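Holo-[acyl-carrier-protein] synthase (Thermotoga maritima, PDB 5XUM) is an AcpS-type enzyme of the 4'-phosphopantetheinyl transferase superfamily, with three protein chains in its assembly. Local coordinates at residues Arg22-Leu31 with Phe65-Ser73; Ser121-Val129 with Trp137-Leu148. One frame throughout, in Å; residues are numbered along the deposited sequence.

Interaction 1 of 2, residues Arg22-Leu31 with Phe65-Ser73; sequences RILGESEKRL and FTDVEFLES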
loop_
_atom_site.group_PDB
_atom_site.type_symbol
_atom_site.label_atom_id
_atom_site.label_comp_id
_atom_site.label_asym_id
_atom_site.label_seq_id
_atom_site.Cartn_x
_atom_site.Cartn_y
_atom_site.Cartn_z
ATOM N N ARG A 22 -16.872 -14.153 20.049
ATOM C CA ARG A 22 -17.662 -13.523 18.990
ATOM C C ARG A 22 -16.892 -13.293 17.685
ATOM O O ARG A 22 -17.466 -13.400 16.598
ATOM C CB ARG A 22 -18.255 -12.197 19.481
ATOM C CG ARG A 22 -19.334 -12.336 20.549
ATOM C CD ARG A 22 -20.653 -12.832 19.976
ATOM N NE ARG A 22 -21.218 -11.893 19.008
ATOM C CZ ARG A 22 -22.302 -12.126 18.272
ATOM N NH1 ARG A 22 -22.958 -13.275 18.381
ATOM N NH2 ARG A 22 -22.731 -11.203 17.421
ATOM N N ILE A 23 -15.602 -12.981 17.793
ATOM C CA ILE A 23 -14.824 -12.556 16.622
ATOM C C ILE A 23 -13.887 -13.615 16.029
ATOM O O ILE A 23 -13.550 -13.545 14.846
ATOM C CB ILE A 23 -14.033 -11.247 16.885
ATOM C CG1 ILE A 23 -12.900 -11.470 17.898
ATOM C CG2 ILE A 23 -14.977 -10.134 17.327
ATOM C CD1 ILE A 23 -11.752 -10.489 17.769
ATOM N N LEU A 24 -13.477 -14.588 16.839
ATOM C CA LEU A 24 -12.468 -15.560 16.408
ATOM C C LEU A 24 -13.051 -16.776 15.700
ATOM O O LEU A 24 -14.082 -17.309 16.107
ATOM C CB LEU A 24 -11.606 -16.021 17.586
ATOM C CG LEU A 24 -10.753 -15.021 18.370
ATOM C CD1 LEU A 24 -9.922 -15.783 19.387
ATOM C CD2 LEU A 24 -9.859 -14.178 17.466
ATOM N N GLY A 25 -12.371 -17.206 14.639
ATOM C CA GLY A 25 -12.678 -18.472 13.978
ATOM C C GLY A 25 -12.053 -19.630 14.739
ATOM O O GLY A 25 -11.308 -19.413 15.701
ATOM N N GLU A 26 -12.342 -20.854 14.301
ATOM C CA GLU A 26 -11.891 -22.063 15.002
ATOM C C GLU A 26 -10.369 -22.206 15.074
ATOM O O GLU A 26 -9.828 -22.549 16.127
ATOM C CB GLU A 26 -12.519 -23.324 14.392
ATOM C CG GLU A 26 -14.013 -23.467 14.649
ATOM C CD GLU A 26 -14.361 -23.497 16.127
ATOM O OE1 GLU A 26 -15.088 -22.589 16.586
ATOM O OE2 GLU A 26 -13.901 -24.421 16.833
ATOM N N SER A 27 -9.689 -21.940 13.961
ATOM C CA SER A 27 -8.228 -22.026 13.909
ATOM C C SER A 27 -7.555 -20.905 14.707
ATOM O O SER A 27 -6.461 -21.093 15.242
ATOM C CB SER A 27 -7.736 -22.029 12.461
ATOM O OG SER A 27 -8.168 -23.193 11.781
ATOM N N GLU A 28 -8.215 -19.750 14.785
ATOM C CA GLU A 28 -7.733 -18.633 15.602
ATOM C C GLU A 28 -7.844 -18.945 17.095
ATOM O O GLU A 28 -6.999 -18.516 17.882
ATOM C CB GLU A 28 -8.490 -17.343 15.276
ATOM C CG GLU A 28 -8.123 -16.721 13.937
ATOM C CD GLU A 28 -8.931 -15.475 13.621
ATOM O OE1 GLU A 28 -10.168 -15.490 13.816
ATOM O OE2 GLU A 28 -8.329 -14.479 13.162
ATOM N N LYS A 29 -8.886 -19.688 17.470
ATOM C CA LYS A 29 -9.090 -20.132 18.856
ATOM C C LYS A 29 -7.976 -21.066 19.323
ATOM O O LYS A 29 -7.514 -20.962 20.461
ATOM C CB LYS A 29 -10.450 -20.819 19.017
ATOM C CG LYS A 29 -11.634 -19.866 19.040
ATOM C CD LYS A 29 -12.949 -20.628 19.041
ATOM C CE LYS A 29 -14.135 -19.678 19.003
ATOM N NZ LYS A 29 -15.428 -20.410 18.902
ATOM N N ARG A 30 -7.552 -21.972 18.441
ATOM C CA ARG A 30 -6.423 -22.866 18.707
ATOM C C ARG A 30 -5.114 -22.091 18.871
ATOM O O ARG A 30 -4.274 -22.446 19.700
ATOM C CB ARG A 30 -6.282 -23.909 17.595
ATOM C CG ARG A 30 -7.219 -25.099 17.729
ATOM C CD ARG A 30 -7.080 -26.048 16.548
ATOM N NE ARG A 30 -7.854 -25.601 15.390
ATOM C CZ ARG A 30 -7.717 -26.081 14.157
ATOM N NH1 ARG A 30 -6.823 -27.029 13.895
ATOM N NH2 ARG A 30 -8.473 -25.607 13.175
ATOM N N LEU A 31 -4.953 -21.035 18.075
ATOM C CA LEU A 31 -3.791 -20.154 18.166
ATOM C C LEU A 31 -3.860 -19.284 19.424
ATOM O O LEU A 31 -2.835 -19.005 20.051
ATOM C CB LEU A 31 -3.683 -19.289 16.903
ATOM C CG LEU A 31 -2.444 -18.422 16.664
ATOM C CD1 LEU A 31 -1.183 -19.261 16.502
ATOM C CD2 LEU A 31 -2.658 -17.545 15.439
ATOM N N PHE A 65 -17.281 -11.512 11.362
ATOM C CA PHE A 65 -15.863 -11.472 11.731
ATOM C C PHE A 65 -15.212 -12.857 11.771
ATOM O O PHE A 65 -13.994 -12.979 11.617
ATOM C CB PHE A 65 -15.672 -10.733 13.062
ATOM C CG PHE A 65 -15.373 -9.262 12.908
ATOM C CD1 PHE A 65 -14.558 -8.610 13.825
ATOM C CD2 PHE A 65 -15.894 -8.529 11.841
ATOM C CE1 PHE A 65 -14.276 -7.258 13.693
ATOM C CE2 PHE A 65 -15.610 -7.176 11.700
ATOM C CZ PHE A 65 -14.800 -6.540 12.628
ATOM N N THR A 66 -16.030 -13.893 11.960
ATOM C CA THR A 66 -15.563 -15.283 11.937
ATOM C C THR A 66 -15.316 -15.811 10.515
ATOM O O THR A 66 -14.638 -16.826 10.336
ATOM C CB THR A 66 -16.537 -16.228 12.675
ATOM O OG1 THR A 66 -17.861 -16.069 12.146
ATOM C CG2 THR A 66 -16.549 -15.932 14.170
ATOM N N ASP A 67 -15.864 -15.118 9.516
ATOM C CA ASP A 67 -15.658 -15.464 8.102
ATOM C C ASP A 67 -14.241 -15.149 7.620
ATOM O O ASP A 67 -13.823 -15.599 6.548
ATOM C CB ASP A 67 -16.670 -14.728 7.217
ATOM C CG ASP A 67 -18.097 -15.202 7.434
ATOM O OD1 ASP A 67 -18.294 -16.390 7.765
ATOM O OD2 ASP A 67 -19.025 -14.382 7.261
ATOM N N VAL A 68 -13.516 -14.365 8.414
ATOM C CA VAL A 68 -12.155 -13.958 8.083
ATOM C C VAL A 68 -11.225 -14.328 9.234
ATOM O O VAL A 68 -11.425 -13.892 10.367
ATOM C CB VAL A 68 -12.068 -12.437 7.830
ATOM C CG1 VAL A 68 -10.690 -12.054 7.320
ATOM C CG2 VAL A 68 -13.129 -11.996 6.837
ATOM N N GLU A 69 -10.215 -15.137 8.941
ATOM C CA GLU A 69 -9.248 -15.539 9.954
ATOM C C GLU A 69 -7.860 -15.009 9.643
ATOM O O GLU A 69 -7.467 -14.907 8.481
ATOM C CB GLU A 69 -9.199 -17.063 10.091
ATOM C CG GLU A 69 -10.332 -17.649 10.911
ATOM C CD GLU A 69 -10.078 -19.094 11.291
ATOM O OE1 GLU A 69 -10.075 -19.962 10.391
ATOM O OE2 GLU A 69 -9.882 -19.362 12.495
ATOM N N PHE A 70 -7.128 -14.663 10.696
ATOM C CA PHE A 70 -5.730 -14.297 10.567
ATOM C C PHE A 70 -4.878 -15.267 11.367
ATOM O O PHE A 70 -4.812 -15.201 12.600
ATOM C CB PHE A 70 -5.494 -12.842 10.978
ATOM C CG PHE A 70 -6.105 -11.847 10.031
ATOM C CD1 PHE A 70 -5.368 -11.337 8.969
ATOM C CD2 PHE A 70 -7.424 -11.433 10.189
ATOM C CE1 PHE A 70 -5.929 -10.421 8.091
ATOM C CE2 PHE A 70 -7.991 -10.522 9.312
ATOM C CZ PHE A 70 -7.242 -10.014 8.262
ATOM N N LEU A 71 -4.254 -16.189 10.640
ATOM C CA LEU A 71 -3.385 -17.195 11.231
ATOM C C LEU A 71 -1.947 -16.691 11.200
ATOM O O LEU A 71 -1.711 -15.501 10.968
ATOM C CB LEU A 71 -3.531 -18.528 10.487
ATOM C CG LEU A 71 -4.963 -19.039 10.273
ATOM C CD1 LEU A 71 -4.975 -20.320 9.454
ATOM C CD2 LEU A 71 -5.689 -19.235 11.597
ATOM N N GLU A 72 -0.992 -17.584 11.442
ATOM C CA GLU A 72 0.418 -17.209 11.432
ATOM C C GLU A 72 1.306 -18.201 10.691
ATOM O O GLU A 72 1.237 -19.409 10.918
ATOM C CB GLU A 72 0.937 -16.999 12.858
ATOM C CG GLU A 72 0.488 -15.688 13.485
ATOM C CD GLU A 72 1.329 -15.269 14.676
ATOM O OE1 GLU A 72 2.395 -15.880 14.917
ATOM O OE2 GLU A 72 0.920 -14.318 15.374
ATOM N N SER A 73 2.118 -17.664 9.785
ATOM C CA SER A 73 3.226 -18.387 9.179
ATOM C C SER A 73 4.485 -17.616 9.538
ATOM O O SER A 73 4.583 -16.416 9.262
ATOM C CB SER A 73 3.061 -18.481 7.662
ATOM O OG SER A 73 1.938 -19.276 7.321
#

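Interaction 2 of 2, residues Ser121-Val129 with Trp137-Leu148; sequences SFLRKRFEV and WEIETSLPPFTL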
loop_
_atom_site.group_PDB
_atom_site.type_symbol
_atom_site.label_atom_id
_atom_site.label_comp_id
_atom_site.label_asym_id
_atom_site.label_seq_id
_atom_site.Cartn_x
_atom_site.Cartn_y
_atom_site.Cartn_z
ATOM N N SER A 121 -6.077 -29.736 -21.321
ATOM C CA SER A 121 -7.143 -29.413 -22.268
ATOM C C SER A 121 -8.375 -28.818 -21.581
ATOM O O SER A 121 -8.963 -27.859 -22.083
ATOM C CB SER A 121 -7.529 -30.655 -23.077
ATOM O OG SER A 121 -8.488 -30.336 -24.069
ATOM N N PHE A 122 -8.751 -29.390 -20.437
ATOM C CA PHE A 122 -9.861 -28.888 -19.622
ATOM C C PHE A 122 -9.651 -27.425 -19.227
ATOM O O PHE A 122 -10.581 -26.617 -19.294
ATOM C CB PHE A 122 -10.032 -29.756 -18.367
ATOM C CG PHE A 122 -11.074 -29.248 -17.400
ATOM C CD1 PHE A 122 -12.387 -29.704 -17.466
ATOM C CD2 PHE A 122 -10.738 -28.325 -16.410
ATOM C CE1 PHE A 122 -13.345 -29.245 -16.573
ATOM C CE2 PHE A 122 -11.693 -27.860 -15.514
ATOM C CZ PHE A 122 -12.999 -28.320 -15.598
ATOM N N LEU A 123 -8.425 -27.099 -18.819
ATOM C CA LEU A 123 -8.097 -25.764 -18.320
ATOM C C LEU A 123 -7.998 -24.718 -19.427
ATOM O O LEU A 123 -8.445 -23.586 -19.242
ATOM C CB LEU A 123 -6.805 -25.794 -17.494
ATOM C CG LEU A 123 -6.778 -26.659 -16.227
ATOM C CD1 LEU A 123 -5.364 -26.731 -15.666
ATOM C CD2 LEU A 123 -7.753 -26.167 -15.166
ATOM N N ARG A 124 -7.428 -25.103 -20.570
ATOM C CA ARG A 124 -7.234 -24.182 -21.699
ATOM C C ARG A 124 -8.538 -23.753 -22.373
ATOM O O ARG A 124 -8.599 -22.688 -22.990
ATOM C CB ARG A 124 -6.270 -24.771 -22.733
ATOM C CG ARG A 124 -4.827 -24.829 -22.261
ATOM C CD ARG A 124 -3.859 -25.086 -23.406
ATOM N NE ARG A 124 -2.520 -25.415 -22.916
ATOM C CZ ARG A 124 -1.579 -24.522 -22.614
ATOM N NH1 ARG A 124 -0.397 -24.933 -22.174
ATOM N NH2 ARG A 124 -1.811 -23.222 -22.747
ATOM N N LYS A 125 -9.570 -24.588 -22.254
ATOM C CA LYS A 125 -10.907 -24.262 -22.750
ATOM C C LYS A 125 -11.540 -23.144 -21.928
ATOM O O LYS A 125 -12.298 -22.327 -22.455
ATOM C CB LYS A 125 -11.824 -25.487 -22.690
ATOM C CG LYS A 125 -11.514 -26.592 -23.684
ATOM C CD LYS A 125 -12.367 -27.813 -23.382
ATOM C CE LYS A 125 -11.811 -29.062 -24.043
ATOM N NZ LYS A 125 -12.628 -30.262 -23.712
ATOM N N ARG A 126 -11.219 -23.119 -20.637
ATOM C CA ARG A 126 -11.881 -22.231 -19.686
ATOM C C ARG A 126 -11.024 -21.037 -19.265
ATOM O O ARG A 126 -11.546 -19.937 -19.073
ATOM C CB ARG A 126 -12.332 -23.028 -18.457
ATOM C CG ARG A 126 -13.429 -24.039 -18.755
ATOM C CD ARG A 126 -13.475 -25.151 -17.720
ATOM N NE ARG A 126 -14.565 -26.094 -17.981
ATOM C CZ ARG A 126 -14.508 -27.106 -18.846
ATOM N NH1 ARG A 126 -15.558 -27.901 -18.999
ATOM N NH2 ARG A 126 -13.408 -27.330 -19.557
ATOM N N PHE A 127 -9.718 -21.253 -19.137
ATOM C CA PHE A 127 -8.815 -20.230 -18.610
ATOM C C PHE A 127 -7.630 -19.936 -19.515
ATOM O O PHE A 127 -7.232 -20.763 -20.336
ATOM C CB PHE A 127 -8.284 -20.638 -17.231
ATOM C CG PHE A 127 -9.354 -21.027 -16.259
ATOM C CD1 PHE A 127 -10.215 -20.070 -15.729
ATOM C CD2 PHE A 127 -9.498 -22.352 -15.864
ATOM C CE1 PHE A 127 -11.204 -20.432 -14.829
ATOM C CE2 PHE A 127 -10.483 -22.720 -14.962
ATOM C CZ PHE A 127 -11.338 -21.758 -14.446
ATOM N N GLU A 128 -7.077 -18.738 -19.343
ATOM C CA GLU A 128 -5.796 -18.368 -19.918
ATOM C C GLU A 128 -4.703 -19.047 -19.093
ATOM O O GLU A 128 -4.479 -18.695 -17.935
ATOM C CB GLU A 128 -5.639 -16.843 -19.884
ATOM C CG GLU A 128 -4.362 -16.306 -20.516
ATOM C CD GLU A 128 -4.209 -14.801 -20.359
ATOM O OE1 GLU A 128 -3.241 -14.245 -20.918
ATOM O OE2 GLU A 128 -5.048 -14.167 -19.681
ATOM N N VAL A 129 -4.051 -20.042 -19.692
ATOM C CA VAL A 129 -2.985 -20.799 -19.031
ATOM C C VAL A 129 -1.633 -20.152 -19.331
ATOM O O VAL A 129 -1.312 -19.883 -20.489
ATOM C CB VAL A 129 -2.997 -22.289 -19.456
ATOM C CG1 VAL A 129 -1.803 -23.038 -18.883
ATOM C CG2 VAL A 129 -4.294 -22.958 -19.020
ATOM N N TRP A 137 -0.510 -26.044 -12.876
ATOM C CA TRP A 137 -0.666 -25.037 -13.923
ATOM C C TRP A 137 -0.967 -23.686 -13.336
ATOM O O TRP A 137 -1.816 -23.562 -12.447
ATOM C CB TRP A 137 -1.782 -25.434 -14.883
ATOM C CG TRP A 137 -1.513 -26.710 -15.645
ATOM C CD1 TRP A 137 -1.966 -27.992 -15.345
ATOM C CD2 TRP A 137 -0.714 -26.866 -16.869
ATOM N NE1 TRP A 137 -1.516 -28.901 -16.270
ATOM C CE2 TRP A 137 -0.760 -28.293 -17.210
ATOM C CE3 TRP A 137 0.009 -26.000 -17.685
ATOM C CZ2 TRP A 137 -0.106 -28.805 -18.322
ATOM C CZ3 TRP A 137 0.663 -26.529 -18.806
ATOM C CH2 TRP A 137 0.607 -27.898 -19.113
ATOM N N GLU A 138 -0.271 -22.661 -13.826
ATOM C CA GLU A 138 -0.567 -21.283 -13.447
ATOM C C GLU A 138 -1.583 -20.700 -14.422
ATOM O O GLU A 138 -1.357 -20.689 -15.634
ATOM C CB GLU A 138 0.704 -20.422 -13.411
ATOM C CG GLU A 138 0.488 -19.037 -12.806
ATOM C CD GLU A 138 1.689 -18.112 -12.938
ATOM O OE1 GLU A 138 1.547 -16.917 -12.601
ATOM O OE2 GLU A 138 2.772 -18.564 -13.372
ATOM N N ILE A 139 -2.706 -20.233 -13.886
ATOM C CA ILE A 139 -3.776 -19.660 -14.701
ATOM C C ILE A 139 -4.079 -18.219 -14.294
ATOM O O ILE A 139 -3.781 -17.804 -13.169
ATOM C CB ILE A 139 -5.078 -20.504 -14.637
ATOM C CG1 ILE A 139 -5.626 -20.572 -13.201
ATOM C CG2 ILE A 139 -4.848 -21.901 -15.214
ATOM C CD1 ILE A 139 -7.086 -20.961 -13.108
ATOM N N GLU A 140 -4.651 -17.459 -15.222
ATOM C CA GLU A 140 -5.242 -16.170 -14.898
ATOM C C GLU A 140 -6.757 -16.320 -14.872
ATOM O O GLU A 140 -7.358 -16.806 -15.830
ATOM C CB GLU A 140 -4.805 -15.084 -15.895
ATOM C CG GLU A 140 -5.637 -13.798 -15.879
ATOM C CD GLU A 140 -5.678 -13.084 -14.528
ATOM O OE1 GLU A 140 -4.885 -13.414 -13.622
ATOM O OE2 GLU A 140 -6.520 -12.175 -14.369
ATOM N N THR A 141 -7.360 -15.922 -13.756
ATOM C CA THR A 141 -8.815 -15.903 -13.619
ATOM C C THR A 141 -9.261 -14.823 -12.633
ATOM O O THR A 141 -8.532 -14.483 -11.695
ATOM C CB THR A 141 -9.393 -17.284 -13.217
ATOM O OG1 THR A 141 -10.814 -17.186 -13.071
ATOM C CG2 THR A 141 -8.793 -17.792 -11.907
ATOM N N SER A 142 -10.455 -14.285 -12.867
ATOM C CA SER A 142 -11.067 -13.315 -11.965
ATOM C C SER A 142 -12.136 -13.979 -11.097
ATOM O O SER A 142 -12.895 -13.298 -10.409
ATOM C CB SER A 142 -11.670 -12.152 -12.756
ATOM O OG SER A 142 -10.663 -11.439 -13.453
ATOM N N LEU A 143 -12.193 -15.308 -11.135
ATOM C CA LEU A 143 -13.128 -16.055 -10.302
ATOM C C LEU A 143 -12.668 -16.052 -8.847
ATOM O O LEU A 143 -11.494 -16.313 -8.571
ATOM C CB LEU A 143 -13.301 -17.495 -10.804
ATOM C CG LEU A 143 -14.032 -17.718 -12.134
ATOM C CD1 LEU A 143 -13.975 -19.187 -12.532
ATOM C CD2 LEU A 143 -15.476 -17.234 -12.070
ATOM N N PRO A 144 -13.589 -15.736 -7.915
ATOM C CA PRO A 144 -13.309 -15.800 -6.479
ATOM C C PRO A 144 -12.955 -17.234 -6.057
ATOM O O PRO A 144 -13.419 -18.186 -6.696
ATOM C CB PRO A 144 -14.629 -15.347 -5.844
ATOM C CG PRO A 144 -15.306 -14.541 -6.902
ATOM C CD PRO A 144 -14.950 -15.233 -8.182
ATOM N N PRO A 145 -12.134 -17.389 -4.997
ATOM C CA PRO A 145 -11.527 -18.684 -4.647
ATOM C C PRO A 145 -12.503 -19.849 -4.444
ATOM O O PRO A 145 -12.223 -20.956 -4.904
ATOM C CB PRO A 145 -10.757 -18.385 -3.348
ATOM C CG PRO A 145 -11.276 -17.073 -2.863
ATOM C CD PRO A 145 -11.679 -16.317 -4.091
ATOM N N PHE A 146 -13.625 -19.608 -3.771
ATOM C CA PHE A 146 -14.601 -20.672 -3.520
ATOM C C PHE A 146 -15.405 -21.032 -4.767
ATOM O O PHE A 146 -15.751 -22.198 -4.966
ATOM C CB PHE A 146 -15.527 -20.319 -2.356
ATOM C CG PHE A 146 -14.873 -20.440 -1.011
ATOM C CD1 PHE A 146 -14.843 -21.662 -0.347
ATOM C CD2 PHE A 146 -14.279 -19.335 -0.409
ATOM C CE1 PHE A 146 -14.236 -21.779 0.894
ATOM C CE2 PHE A 146 -13.670 -19.447 0.828
ATOM C CZ PHE A 146 -13.651 -20.669 1.483
ATOM N N THR A 147 -15.692 -20.031 -5.596
ATOM C CA THR A 147 -16.331 -20.250 -6.891
ATOM C C THR A 147 -15.420 -21.101 -7.776
ATOM O O THR A 147 -15.873 -22.072 -8.390
ATOM C CB THR A 147 -16.668 -18.914 -7.592
ATOM O OG1 THR A 147 -17.478 -18.114 -6.724
ATOM C CG2 THR A 147 -17.424 -19.151 -8.901
ATOM N N LEU A 148 -14.139 -20.741 -7.822
ATOM C CA LEU A 148 -13.143 -21.495 -8.581
ATOM C C LEU A 148 -12.971 -22.914 -8.035
ATOM O O LEU A 148 -12.923 -23.874 -8.805
ATOM C CB LEU A 148 -11.799 -20.753 -8.601
ATOM C CG LEU A 148 -10.624 -21.390 -9.353
ATOM C CD1 LEU A 148 -10.896 -21.493 -10.849
ATOM C CD2 LEU A 148 -9.333 -20.625 -9.094
HETATM O O HOH W 1 -8.941 -16.621 -18.082
#

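Interaction 1 of 2, residues Arg22-Leu31 with Phe65-Ser73
Glu28 and Glu69 reach across the contact in opposite directions, each carboxylate accepting from a backbone amide of the other segment. Glu28 OE2 accepts from Phe70 N at 2.7 Å in an almost linear bond (175° at the hydrogen), although the amide arrives from well above the carboxylate plane. An extended chain beyond CG (chi2 178°) carries the Glu28 carboxylate down from the helix to the strand. In return, Glu28 N, in the first turn of the helix, donates to Glu69 OE2 at 2.9 Å; Ser27 N lies 3.0 Å from the same Glu69 OE2. The other oxygen of Glu69, OE1, is bonded to His82.

At the start of the helix, Glu28 OE1 uses its anti lone pair to accept from Gly25 N at 2.9 Å. This is one half of a capping box; Gly25, the N-cap, has no side chain to supply the other half. The two carboxylates stand nearly perpendicular, with Glu28 OE1 4.1 Å from Glu69 OE2, and the salt bridge from Lys49 to Glu28 OE1 probably offsets this crowding of like charge.

Apolar contacts flank the polar centre. Leu71 CD2 packs on Ser27 CB at 3.6 Å, while Ile23 and Phe65 lie side by side, CG2 to CD1 3.8 Å.

Residues 26-31 of helix 26-34 run at 39° to strand 68-73. That strand pairs antiparallel with strand 76-81, and helix 38-56 closes the junction: its Lys49 also bonds the carbonyl oxygens of Ile23, Phe65 and Val68, and its Phe46 meets the Phe65 ring.

Interaction 2 of 2, residues Ser121-Val129 with Trp137-Leu148
Glu128 O accepts from Glu140 N on the facing strand at 3.0 Å in a fairly straight bond (169°), nearly along the C=O axis, with a weaker C-H contact from Ile139 CA to the same Glu128 O at 3.4 Å. On the other side of this residue pair a water completes the link: it accepts from Glu128 N at 3.1 Å and donates to Glu140 O at 2.8 Å. Val129 and Ile139 then form the next, non-hydrogen-bonded antiparallel pair of the hairpin made by strands 128-132 and 137-140.

The Phe127 ring packs between Ile139 on the hairpin and Leu143 and Leu148 beyond it. Ile139 CD1 makes a CH-pi contact over one face, 4.0 Å from the centroid of the Phe127 ring and 16° off its normal; the CG1 branch gets there by standing between backbone N and carbonyl carbon (chi1 61°). Arg126 CB covers the opposite face. Leu143 CD1 meets the ring edge in plane, and Leu148 CD1 reaches Phe127 CZ at 3.6 Å. Thr141 OG1 accepts from Leu143 N at 3.0 Å, an ST turn that shapes the bend carrying Leu143.

At the far end the Trp137 indole gathers Leu123 CD1, 3.6 Å from Trp137 CD1, together with Val129 CG1 and the Arg124 guanidinium, whose NE is salt-bridged to Glu120. Arg132 adds a cation-pi contact to the indole.

The one direct hydrogen bond across the two segments is backbone to backbone, and a water bridges a second backbone pair. Leu123 and Arg124 bring the helix onto Trp137; Phe127, just after it, adds apolar packing.

Interactions 1 and 2 follow one another along the chain and lie on opposite sides of its centre, their own centres 28 Å apart. Their nearest atoms come within about 7 Å without touching. Residues 83-85 meet one segment of each: 65-73, where Asp67 pairs with Lys83 and Asp67 and Val68 touch Phe85, and 137-148, where Asp84 is hydrogen-bonded to Phe146 N and Thr147 OG1 at the start of helix 145-154. Interaction 1 is governed by buried carboxylates and Lys49, interaction 2 by an aromatic and aliphatic cluster on and around the edge hairpin of a four-stranded antiparallel sheet. No other chain of the assembly touches either contact, so both are internal joints of the subunit.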